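Local atomic coordinates of 6-phosphogluconolactonase (Shewanella baltica, PDB entry 3NWP), a protein that probably hydrolyses 6-phosphogluconolactone to 6-phosphogluconate, the lactonase step of the pentose phosphate pathway. Residues Y67-D72 / R103-M108. Numbering follows the deposited sequence.
Sequences YITLAD and RGLKNM
A parallel beta pairing in the Rossmann-like sheet of this lactonase family joins strand 66-74 to the short strand 101-102, and the hydrogen bond from Arg103 N to Ile68 O extends it toward the loop that leads to helix 112-122. Arg103 N donates to Ile68 O at 2.9 Å in a nearly straight bond. Ile68 also bonds through its backbone to Lys101, so this one residue reaches both residues flanking its partner, as in any parallel ladder. The following backbone bond is not made: Leu70 N and Arg103 O are 4.4 Å apart, as the two chains begin to diverge. A side chain takes over. Thr69 OG1 donates to Arg103 O at 2.7 Å, approaching the oxygen at a C=O...O angle of 158°, tilted 22° from the carbonyl plane. The hydroxyl can do this because it stands anti to its own backbone N (chi1 -165°), swung out to the Arg103 side while the main chain of Thr69 bonds to Leu41 and Val43. Thr69 CA adds a C-H...O contact to Arg103 O at 3.5 Å. A valine here has no hydroxyl, so Arg103 O would probably be left without this donor and the loop tied to the strand by fewer bonds. Beyond Arg103 the contact is apolar. Leu70 reaches across to Gly104 through CD1, while also packing on Phe102 and on Val88 of helix 84-91. Leu105 points back at the strand, its two methyls dividing the work. CD2 of Leu105 sits 3.9 Å from Thr69 OG1. CD1 of Leu105 lies 4.1 Å from Leu70 CB and also meets the backbone of Asp72. Its closest approach is to the main chain, where Leu105 CD1 rests 3.6 Å from Leu70 O.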
ATOM      1  N   TYR A  67       8.941 -10.566  -4.090  1.00 16.63           N
ATOM      2  CA  TYR A  67       7.845 -10.292  -4.989  1.00 17.36           C
ATOM      3  C   TYR A  67       7.201  -8.989  -4.589  1.00 16.22           C
ATOM      4  O   TYR A  67       6.948  -8.773  -3.401  1.00 17.77           O
ATOM      5  CB  TYR A  67       6.806 -11.409  -4.916  1.00 19.45           C
ATOM      6  CG  TYR A  67       7.222 -12.711  -5.504  1.00 22.04           C
ATOM      7  CD1 TYR A  67       8.049 -13.565  -4.819  1.00 26.27           C
ATOM      8  CD2 TYR A  67       6.654 -13.143  -6.702  1.00 33.35           C
ATOM      9  CE1 TYR A  67       8.410 -14.812  -5.359  1.00 36.81           C
ATOM     10  CE2 TYR A  67       6.997 -14.381  -7.241  1.00 38.92           C
ATOM     11  CZ  TYR A  67       7.882 -15.197  -6.559  1.00 40.82           C
ATOM     12  OH  TYR A  67       8.248 -16.428  -7.059  1.00 51.38           O
ATOM     13  N   ILE A  68       6.966  -8.085  -5.550  1.00 16.35           N
ATOM     14  CA  ILE A  68       6.426  -6.780  -5.251  1.00 14.90           C
ATOM     15  C   ILE A  68       5.184  -6.495  -6.065  1.00 16.76           C
ATOM     16  O   ILE A  68       5.105  -6.840  -7.235  1.00 16.42           O
ATOM     17  CB  ILE A  68       7.442  -5.673  -5.555  1.00 15.19           C
ATOM     18  CG1 ILE A  68       8.782  -5.938  -4.859  1.00 14.83           C
ATOM     19  CG2 ILE A  68       6.841  -4.314  -5.139  1.00 14.14           C
ATOM     20  CD1 ILE A  68       9.885  -4.881  -5.157  1.00 16.16           C
ATOM     21  N   THR A  69       4.148  -5.961  -5.421  1.00 14.23           N
ATOM     22  CA  THR A  69       2.973  -5.509  -6.134  1.00 15.22           C
ATOM     23  C   THR A  69       2.452  -4.198  -5.525  1.00 18.14           C
ATOM     24  O   THR A  69       3.076  -3.619  -4.627  1.00 15.52           O
ATOM     25  CB  THR A  69       1.888  -6.602  -6.240  1.00 17.43           C
ATOM     26  OG1 THR A  69       0.922  -6.225  -7.251  1.00 17.59           O
ATOM     27  CG2 THR A  69       1.172  -6.902  -4.916  1.00 15.89           C
ATOM     28  N   LEU A  70       1.329  -3.713  -6.038  1.00 15.34           N
ATOM     29  CA  LEU A  70       0.728  -2.445  -5.697  1.00 15.61           C
ATOM     30  C   LEU A  70      -0.494  -2.619  -4.811  1.00 15.40           C
ATOM     31  O   LEU A  70      -1.278  -3.582  -4.964  1.00 15.01           O
ATOM     32  CB  LEU A  70       0.259  -1.742  -6.999  1.00 16.67           C
ATOM     33  CG  LEU A  70       1.334  -1.533  -8.072  1.00 18.50           C
ATOM     34  CD1 LEU A  70       0.725  -0.988  -9.373  1.00 18.57           C
ATOM     35  CD2 LEU A  70       2.418  -0.594  -7.534  1.00 19.69           C
ATOM     36  N   ALA A  71      -0.686  -1.681  -3.894  1.00 14.41           N
ATOM     37  CA  ALA A  71      -1.903  -1.643  -3.099  1.00 15.37           C
ATOM     38  C   ALA A  71      -3.139  -1.366  -3.948  1.00 16.09           C
ATOM     39  O   ALA A  71      -4.239  -1.802  -3.598  1.00 15.81           O
ATOM     40  CB  ALA A  71      -1.786  -0.613  -1.929  1.00 14.55           C
ATOM     41  N   ASP A  72      -2.922  -0.595  -5.002  1.00 14.96           N
ATOM     42  CA  ASP A  72      -3.989  -0.138  -5.914  1.00 16.84           C
ATOM     43  C   ASP A  72      -3.385   0.431  -7.162  1.00 18.10           C
ATOM     44  O   ASP A  72      -2.175   0.683  -7.256  1.00 17.62           O
ATOM     45  CB  ASP A  72      -4.928   0.874  -5.231  1.00 14.70           C
ATOM     46  CG  ASP A  72      -4.303   2.238  -5.001  1.00 22.34           C
ATOM     47  OD1 ASP A  72      -3.126   2.287  -4.646  1.00 29.51           O
ATOM     48  OD2 ASP A  72      -4.980   3.254  -5.111  1.00 20.54           O
ATOM     49  N   ARG A 103       4.956  -7.376 -10.073  1.00 18.16           N
ATOM     50  CA  ARG A 103       3.762  -7.551 -10.893  1.00 21.79           C
ATOM     51  C   ARG A 103       2.812  -6.412 -10.652  1.00 21.41           C
ATOM     52  O   ARG A 103       2.454  -6.152  -9.495  1.00 21.09           O
ATOM     53  CB  ARG A 103       3.068  -8.855 -10.522  1.00 25.60           C
ATOM     54  CG  ARG A 103       1.893  -9.179 -11.473  1.00 41.86           C
ATOM     55  CD  ARG A 103       2.349  -9.962 -12.659  1.00 53.53           C
ATOM     56  NE  ARG A 103       2.570 -11.345 -12.266  1.00 62.61           N
ATOM     57  CZ  ARG A 103       3.018 -12.297 -13.073  1.00 73.24           C
ATOM     58  NH1 ARG A 103       3.322 -12.024 -14.341  1.00 75.19           N
ATOM     59  NH2 ARG A 103       3.172 -13.530 -12.600  1.00 77.20           N
ATOM     60  N   GLY A 104       2.431  -5.676 -11.704  1.00 20.85           N
ATOM     61  CA  GLY A 104       1.455  -4.628 -11.561  1.00 19.70           C
ATOM     62  C   GLY A 104       0.053  -5.213 -11.582  1.00 21.07           C
ATOM     63  O   GLY A 104      -0.142  -6.436 -11.613  1.00 22.02           O
ATOM     64  N   LEU A 105      -0.908  -4.307 -11.562  1.00 19.05           N
ATOM     65  CA  LEU A 105      -2.327  -4.660 -11.594  1.00 18.78           C
ATOM     66  C   LEU A 105      -2.988  -4.354 -12.934  1.00 20.46           C
ATOM     67  O   LEU A 105      -3.986  -5.002 -13.266  1.00 19.68           O
ATOM     68  CB  LEU A 105      -3.074  -3.963 -10.487  1.00 17.21           C
ATOM     69  CG  LEU A 105      -2.559  -4.209  -9.065  1.00 17.69           C
ATOM     70  CD1 LEU A 105      -3.299  -3.417  -7.985  1.00 17.11           C
ATOM     71  CD2 LEU A 105      -2.681  -5.659  -8.697  1.00 20.79           C
ATOM     72  N   LYS A 106      -2.549  -3.319 -13.649  1.00 18.73           N
ATOM     73  CA  LYS A 106      -3.162  -2.996 -14.962  1.00 18.04           C
ATOM     74  C   LYS A 106      -2.937  -4.136 -15.935  1.00 19.14           C
ATOM     75  O   LYS A 106      -1.844  -4.732 -16.009  1.00 21.14           O
ATOM     76  CB  LYS A 106      -2.550  -1.710 -15.539  1.00 20.28           C
ATOM     77  CG  LYS A 106      -3.160  -1.228 -16.849  1.00 21.78           C
ATOM     78  CD  LYS A 106      -4.591  -0.771 -16.662  1.00 20.00           C
ATOM     79  CE  LYS A 106      -5.206  -0.097 -17.905  1.00 23.92           C
ATOM     80  NZ  LYS A 106      -5.375  -0.990 -19.087  1.00 23.10           N
ATOM     81  N   ASN A 107      -3.978  -4.445 -16.722  1.00 19.79           N
ATOM     82  CA  ASN A 107      -3.874  -5.425 -17.824  1.00 18.84           C
ATOM     83  C   ASN A 107      -4.669  -4.899 -19.014  1.00 20.97           C
ATOM     84  O   ASN A 107      -5.183  -3.777 -18.975  1.00 21.50           O
ATOM     85  CB  ASN A 107      -4.326  -6.826 -17.385  1.00 19.25           C
ATOM     86  CG  ASN A 107      -5.735  -6.832 -16.860  1.00 20.72           C
ATOM     87  OD1 ASN A 107      -6.664  -6.257 -17.489  1.00 21.20           O
ATOM     88  ND2 ASN A 107      -5.910  -7.455 -15.675  1.00 19.63           N
HETATM   89  N   MSE A 108      -4.727  -5.709 -20.092  0.75 23.36           N
HETATM   90  CA  MSE A 108      -5.296  -5.209 -21.341  0.75 27.27           C
HETATM   91  C   MSE A 108      -6.802  -4.944 -21.357  0.75 25.80           C
HETATM   92  O   MSE A 108      -7.303  -4.263 -22.269  0.75 24.70           O
HETATM   93  CB  MSE A 108      -4.878  -6.099 -22.522  0.75 29.04           C
HETATM   94  CG  MSE A 108      -3.412  -5.890 -22.927  0.75 41.22           C
HETATM   95 SE   MSE A 108      -2.954  -4.029 -23.455  0.60 53.91          SE
HETATM   96  CE  MSE A 108      -4.196  -3.805 -24.964  0.75 50.47           C
TER